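Local coordinates for protein trichothecene 15-O-acetyltransferase TRI3 (Fusarium sporotrichioides, PDB 3FOT) that acetylates the 15-oxygen of trichothecene intermediates such as 15-deacetylcalonectrin in the biosynthesis of T-2 toxin and related mycotoxins, at residues 377-380 and 381-385; 508-511 and 512-516. One frame throughout, in Å; residues are numbered along the deposited sequence.

Contact 1: residues 377-380 and 381-385; sequences DEKE and LQVRA
Glu380 and Arg384, one helical turn apart, form a salt bridge on an exposed side of the start of helix 379-401. A single carboxylate oxygen takes both bonds: Arg384 NE lies 2.7 Å from Glu380 OE2, and Arg384 NH2 lies 3.0 Å from the same atom. The guanidinium approaches side-on, with OE2 close to its plane at the edge. NE comes in on the anti lone pair of OE2, turned away from OE1, whereas NH2 reaches that oxygen from above the carboxylate plane. The two flat groups are therefore twisted against each other, their planes 52° apart. Glu380 puts CG opposite its own backbone N (chi1 178°) and runs on extended, so that its carboxylate draws level with the straight arginine chain beside it.

The second polar anchor is at the helix start. Gln382 reaches back over the turn, and its NE2 donates to Asp377 O at 2.9 Å, a fairly straight bond with the carbonyl oxygen lying in the amide plane. NE2 also makes a weak bond to His375 O. Glu378, at the N-cap position, accepts from Gln382 N through its own carbonyl oxygen at 3.2 Å; the next backbone bonds, Val383 N to Lys379 O and Arg384 N to Glu380 O, continue the alpha-helical pattern.

Between the two segments apolar packing is light: Leu381 CG rests 4.1 Å from Glu378 CB, and Val383 CG2 4.2 Å from Lys379 CG. Helix 500-516 covers Gln382, and helix 286-299 lies on Val383 through Arg299.

The chemistry is that of an i to i+4 ion pair on an exposed helix face, together with a separate side-chain bond that ties the first turn to the incoming loop. Two donors from one positively charged guanidinium on OE2 would be expected to favour the ionised carboxylate.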
ATOM      1  N   ASP A 377     -28.481  -2.599 -20.009  1.00 16.02           N
ATOM      2  CA  ASP A 377     -28.197  -3.186 -21.324  1.00 16.33           C
ATOM      3  C   ASP A 377     -28.060  -4.712 -21.254  1.00 16.33           C
ATOM      4  O   ASP A 377     -27.763  -5.287 -20.185  1.00 16.00           O
ATOM      5  CB  ASP A 377     -26.946  -2.586 -21.953  1.00 16.46           C
ATOM      6  CG  ASP A 377     -27.176  -1.197 -22.513  1.00 18.07           C
ATOM      7  OD1 ASP A 377     -28.325  -0.873 -22.921  1.00 18.68           O
ATOM      8  OD2 ASP A 377     -26.192  -0.426 -22.559  1.00 17.64           O
ATOM      9  N   GLU A 378     -28.265  -5.369 -22.398  1.00 16.05           N
ATOM     10  CA  GLU A 378     -28.089  -6.808 -22.497  1.00 16.40           C
ATOM     11  C   GLU A 378     -26.760  -7.230 -21.887  1.00 15.69           C
ATOM     12  O   GLU A 378     -25.732  -6.562 -22.092  1.00 14.80           O
ATOM     13  CB  GLU A 378     -28.111  -7.285 -23.954  1.00 17.04           C
ATOM     14  CG  GLU A 378     -29.451  -7.151 -24.675  1.00 20.52           C
ATOM     15  CD  GLU A 378     -30.526  -7.986 -24.031  1.00 27.74           C
ATOM     16  OE1 GLU A 378     -30.240  -9.143 -23.641  1.00 31.83           O
ATOM     17  OE2 GLU A 378     -31.652  -7.473 -23.895  1.00 32.55           O
ATOM     18  N   LYS A 379     -26.785  -8.343 -21.160  1.00 15.34           N
ATOM     19  CA  LYS A 379     -25.550  -8.903 -20.565  1.00 15.33           C
ATOM     20  C   LYS A 379     -24.419  -9.012 -21.592  1.00 15.10           C
ATOM     21  O   LYS A 379     -23.303  -8.594 -21.321  1.00 14.26           O
ATOM     22  CB  LYS A 379     -25.820 -10.280 -19.964  1.00 15.59           C
ATOM     23  CG  LYS A 379     -24.632 -10.858 -19.218  1.00 16.32           C
ATOM     24  CD  LYS A 379     -24.912 -12.275 -18.733  1.00 16.60           C
ATOM     25  CE  LYS A 379     -23.622 -12.996 -18.382  1.00 16.76           C
ATOM     26  NZ  LYS A 379     -23.170 -12.548 -17.032  1.00 18.23           N
ATOM     27  N   GLU A 380     -24.714  -9.577 -22.767  1.00 15.07           N
ATOM     28  CA  GLU A 380     -23.716  -9.728 -23.804  1.00 14.77           C
ATOM     29  C   GLU A 380     -23.082  -8.388 -24.188  1.00 13.61           C
ATOM     30  O   GLU A 380     -21.869  -8.336 -24.447  1.00 14.73           O
ATOM     31  CB  GLU A 380     -24.283 -10.457 -25.049  1.00 14.85           C
ATOM     32  CG  GLU A 380     -23.235 -10.576 -26.163  1.00 17.11           C
ATOM     33  CD  GLU A 380     -23.759 -11.225 -27.451  1.00 18.91           C
ATOM     34  OE1 GLU A 380     -24.814 -11.907 -27.406  1.00 24.24           O
ATOM     35  OE2 GLU A 380     -23.106 -11.046 -28.501  1.00 24.18           O
ATOM     36  N   LEU A 381     -23.867  -7.304 -24.224  1.00 12.49           N
ATOM     37  CA  LEU A 381     -23.285  -5.989 -24.538  1.00 12.41           C
ATOM     38  C   LEU A 381     -22.283  -5.552 -23.471  1.00 11.67           C
ATOM     39  O   LEU A 381     -21.221  -5.018 -23.793  1.00 11.27           O
ATOM     40  CB  LEU A 381     -24.347  -4.907 -24.734  1.00 12.11           C
ATOM     41  CG  LEU A 381     -25.232  -5.173 -25.959  1.00 12.08           C
ATOM     42  CD1 LEU A 381     -26.305  -4.094 -26.022  1.00 14.35           C
ATOM     43  CD2 LEU A 381     -24.420  -5.275 -27.263  1.00 12.20           C
ATOM     44  N   GLN A 382     -22.642  -5.796 -22.208  1.00 11.60           N
ATOM     45  CA  GLN A 382     -21.783  -5.432 -21.071  1.00 11.30           C
ATOM     46  C   GLN A 382     -20.502  -6.255 -21.072  1.00 11.47           C
ATOM     47  O   GLN A 382     -19.425  -5.711 -20.881  1.00 11.83           O
ATOM     48  CB  GLN A 382     -22.534  -5.623 -19.754  1.00 10.90           C
ATOM     49  CG  GLN A 382     -23.790  -4.743 -19.636  1.00 11.51           C
ATOM     50  CD  GLN A 382     -24.360  -4.844 -18.246  1.00 11.76           C
ATOM     51  OE1 GLN A 382     -23.602  -4.811 -17.268  1.00 12.53           O
ATOM     52  NE2 GLN A 382     -25.696  -4.968 -18.138  1.00 11.99           N
ATOM     53  N   VAL A 383     -20.621  -7.566 -21.304  1.00 11.59           N
ATOM     54  CA  VAL A 383     -19.466  -8.459 -21.386  1.00 12.20           C
ATOM     55  C   VAL A 383     -18.520  -8.001 -22.493  1.00 12.21           C
ATOM     56  O   VAL A 383     -17.311  -7.945 -22.286  1.00 11.60           O
ATOM     57  CB  VAL A 383     -19.931  -9.940 -21.622  1.00 12.17           C
ATOM     58  CG1 VAL A 383     -18.789 -10.877 -22.073  1.00 13.77           C
ATOM     59  CG2 VAL A 383     -20.600 -10.482 -20.369  1.00 12.50           C
ATOM     60  N   ARG A 384     -19.086  -7.637 -23.646  1.00 12.18           N
ATOM     61  CA  ARG A 384     -18.271  -7.258 -24.805  1.00 12.53           C
ATOM     62  C   ARG A 384     -17.531  -5.957 -24.514  1.00 11.80           C
ATOM     63  O   ARG A 384     -16.349  -5.826 -24.853  1.00 12.01           O
ATOM     64  CB  ARG A 384     -19.119  -7.162 -26.087  1.00 12.39           C
ATOM     65  CG  ARG A 384     -19.570  -8.541 -26.621  0.60 13.03           C
ATOM     66  CD  ARG A 384     -20.261  -8.482 -28.016  0.60 14.14           C
ATOM     67  NE  ARG A 384     -20.691  -9.816 -28.446  0.60 18.76           N
ATOM     68  CZ  ARG A 384     -19.908 -10.706 -29.059  0.60 20.44           C
ATOM     69  NH1 ARG A 384     -18.638 -10.425 -29.330  0.60 21.43           N
ATOM     70  NH2 ARG A 384     -20.390 -11.895 -29.398  0.60 21.51           N
ATOM     71  N   ALA A 385     -18.231  -5.022 -23.865  1.00 11.76           N
ATOM     72  CA  ALA A 385     -17.646  -3.741 -23.475  1.00 11.46           C
ATOM     73  C   ALA A 385     -16.508  -3.975 -22.463  1.00 11.40           C
ATOM     74  O   ALA A 385     -15.402  -3.421 -22.606  1.00 11.40           O
ATOM     75  CB  ALA A 385     -18.726  -2.820 -22.888  1.00 11.41           C
TER

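Contact 2: residues 508-511 and 512-516; sequences QSIV and EFMLA
Val511 and Leu515 meet because their first torsions send one branch of each into the same turn of helix 500-516. Val511 CG1 stands opposite its backbone N (chi1 171°), while Leu515 CG swings to the N side (chi1 -72°) and carries CD1 back alongside the valine, 3.7 Å from CG1. Ile510 and Met514 repeat this side-by-side pairing: the methyl CG2 comes to 4.1 Å from SD, beyond which the methionine bends away at its last torsion. On a third side, Phe513 lays its CE2 3.8 Å from Ser509 OG, and its CD2 approaches Ser509 O obliquely at 3.3 Å. That serine hydroxyl is hydrogen-bonded to His375, whose ring also stacks on Phe513.

Four successive i to i+4 backbone bonds run beneath these pairs, from Glu512 N to Gln508 O at 2.8 Å through to Leu515 N to Val511 O at 2.9 Å.

Several parts of the fold border this helix. Helix 306-321 packs on Ile510 and Met514 through Ala317, Thr310 and Ala313; strand 277-283 touches Val511 through His282; and the start of helix 379-401 lies against Phe513 and Ala516.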
ATOM      1  N   GLN A 508     -20.638   0.435  -5.901  1.00 12.06           N
ATOM      2  CA  GLN A 508     -21.646  -0.585  -6.233  1.00 12.49           C
ATOM      3  C   GLN A 508     -21.777  -0.776  -7.754  1.00 11.58           C
ATOM      4  O   GLN A 508     -22.001  -1.902  -8.248  1.00 10.52           O
ATOM      5  CB  GLN A 508     -23.005  -0.225  -5.619  1.00 12.66           C
ATOM      6  CG  GLN A 508     -23.042  -0.414  -4.075  1.00 16.57           C
ATOM      7  CD  GLN A 508     -22.460  -1.781  -3.646  1.00 22.96           C
ATOM      8  OE1 GLN A 508     -21.399  -1.854  -2.997  1.00 27.08           O
ATOM      9  NE2 GLN A 508     -23.127  -2.863  -4.052  1.00 22.87           N
ATOM     10  N   SER A 509     -21.637   0.319  -8.490  1.00 11.65           N
ATOM     11  CA  SER A 509     -21.669   0.265  -9.954  1.00 11.27           C
ATOM     12  C   SER A 509     -20.511  -0.573 -10.499  1.00 11.30           C
ATOM     13  O   SER A 509     -20.689  -1.408 -11.407  1.00 10.93           O
ATOM     14  CB  SER A 509     -21.618   1.692 -10.539  1.00 12.18           C
ATOM     15  OG  SER A 509     -21.690   1.637 -11.977  1.00 12.36           O
ATOM     16  N   ILE A 510     -19.312  -0.324  -9.967  1.00 10.35           N
ATOM     17  CA  ILE A 510     -18.137  -1.075 -10.356  1.00 10.29           C
ATOM     18  C   ILE A 510     -18.367  -2.544 -10.067  1.00 10.83           C
ATOM     19  O   ILE A 510     -18.137  -3.381 -10.929  1.00  9.42           O
ATOM     20  CB  ILE A 510     -16.888  -0.628  -9.560  1.00 10.30           C
ATOM     21  CG1 ILE A 510     -16.515   0.820  -9.896  1.00 11.71           C
ATOM     22  CG2 ILE A 510     -15.722  -1.582  -9.800  1.00 10.73           C
ATOM     23  CD1 ILE A 510     -15.635   1.453  -8.794  1.00 10.10           C
ATOM     24  N   VAL A 511     -18.829  -2.838  -8.854  1.00 10.33           N
ATOM     25  CA  VAL A 511     -19.073  -4.242  -8.447  1.00 10.86           C
ATOM     26  C   VAL A 511     -20.095  -4.928  -9.366  1.00 11.02           C
ATOM     27  O   VAL A 511     -19.897  -6.080  -9.788  1.00 11.16           O
ATOM     28  CB  VAL A 511     -19.510  -4.331  -6.959  1.00 10.46           C
ATOM     29  CG1 VAL A 511     -19.981  -5.742  -6.611  1.00 12.07           C
ATOM     30  CG2 VAL A 511     -18.351  -3.934  -6.029  1.00 11.11           C
ATOM     31  N   GLU A 512     -21.189  -4.220  -9.658  1.00 11.12           N
ATOM     32  CA  GLU A 512     -22.207  -4.742 -10.558  1.00 12.98           C
ATOM     33  C   GLU A 512     -21.640  -5.119 -11.935  1.00 11.35           C
ATOM     34  O   GLU A 512     -21.970  -6.182 -12.479  1.00 11.40           O
ATOM     35  CB  GLU A 512     -23.373  -3.759 -10.681  1.00 12.70           C
ATOM     36  CG  GLU A 512     -24.594  -4.376 -11.358  1.00 15.50           C
ATOM     37  CD  GLU A 512     -25.794  -3.438 -11.433  1.00 16.47           C
ATOM     38  OE1 GLU A 512     -25.739  -2.335 -10.827  1.00 19.92           O
ATOM     39  OE2 GLU A 512     -26.786  -3.816 -12.106  1.00 16.40           O
ATOM     40  N   PHE A 513     -20.801  -4.258 -12.519  1.00 11.39           N
ATOM     41  CA  PHE A 513     -20.186  -4.613 -13.808  1.00 10.63           C
ATOM     42  C   PHE A 513     -19.254  -5.821 -13.709  1.00 10.75           C
ATOM     43  O   PHE A 513     -19.256  -6.676 -14.587  1.00 10.73           O
ATOM     44  CB  PHE A 513     -19.428  -3.437 -14.427  1.00 10.03           C
ATOM     45  CG  PHE A 513     -20.309  -2.387 -15.046  1.00 11.30           C
ATOM     46  CD1 PHE A 513     -21.242  -2.720 -16.044  1.00 10.80           C
ATOM     47  CD2 PHE A 513     -20.168  -1.040 -14.668  1.00 11.11           C
ATOM     48  CE1 PHE A 513     -22.037  -1.734 -16.658  1.00 10.31           C
ATOM     49  CE2 PHE A 513     -20.971  -0.043 -15.272  1.00 10.63           C
ATOM     50  CZ  PHE A 513     -21.909  -0.398 -16.259  1.00 11.10           C
ATOM     51  N   MET A 514     -18.441  -5.883 -12.652  1.00 10.56           N
ATOM     52  CA  MET A 514     -17.608  -7.072 -12.433  1.00 10.62           C
ATOM     53  C   MET A 514     -18.451  -8.348 -12.383  1.00 10.70           C
ATOM     54  O   MET A 514     -18.108  -9.382 -13.006  1.00 10.91           O
ATOM     55  CB  MET A 514     -16.783  -6.898 -11.150  1.00 10.49           C
ATOM     56  CG  MET A 514     -15.684  -5.837 -11.332  1.00 11.25           C
ATOM     57  SD  MET A 514     -14.840  -5.545  -9.779  1.00 13.99           S
ATOM     58  CE  MET A 514     -13.865  -7.058  -9.619  1.00 13.29           C
ATOM     59  N   LEU A 515     -19.551  -8.287 -11.648  1.00 10.09           N
ATOM     60  CA  LEU A 515     -20.409  -9.447 -11.474  1.00 11.12           C
ATOM     61  C   LEU A 515     -21.070  -9.834 -12.785  1.00 11.19           C
ATOM     62  O   LEU A 515     -21.288 -11.022 -13.064  1.00 11.61           O
ATOM     63  CB  LEU A 515     -21.444  -9.201 -10.367  1.00 10.47           C
ATOM     64  CG  LEU A 515     -20.841  -9.187  -8.957  1.00  9.91           C
ATOM     65  CD1 LEU A 515     -21.889  -8.655  -7.976  1.00 11.65           C
ATOM     66  CD2 LEU A 515     -20.318 -10.590  -8.546  1.00 10.67           C
ATOM     67  N   ALA A 516     -21.329  -8.829 -13.608  1.00 11.12           N
ATOM     68  CA  ALA A 516     -21.939  -9.048 -14.917  1.00 11.03           C
ATOM     69  C   ALA A 516     -21.044  -9.853 -15.856  1.00 11.28           C
ATOM     70  O   ALA A 516     -21.514 -10.408 -16.836  1.00 12.71           O
ATOM     71  CB  ALA A 516     -22.350  -7.684 -15.556  1.00 10.58           C
TER

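In the fold
Following the chain from its N terminus, contact 1 comes first, where the loop after strand 358-365 turns into helix 379-401; contact 2 follows much later, near the C terminus in helix 500-516. Each lies within one continuous stretch, so neither closes a long loop, and they run in series without nesting or crossing. In space their centres are about 12 Å apart. Lys379 NZ probably hydrogen-bonds Ala516 O at 2.7 Å, and Gln382 OE1 packs at 3.4 Å from Phe513 CD1. The start of one helix thus meets the C-terminal part of the other, with His375, in the preceding loop, hydrogen-bonded to Ser509 of contact 2 and weakly to Gln382 of contact 1.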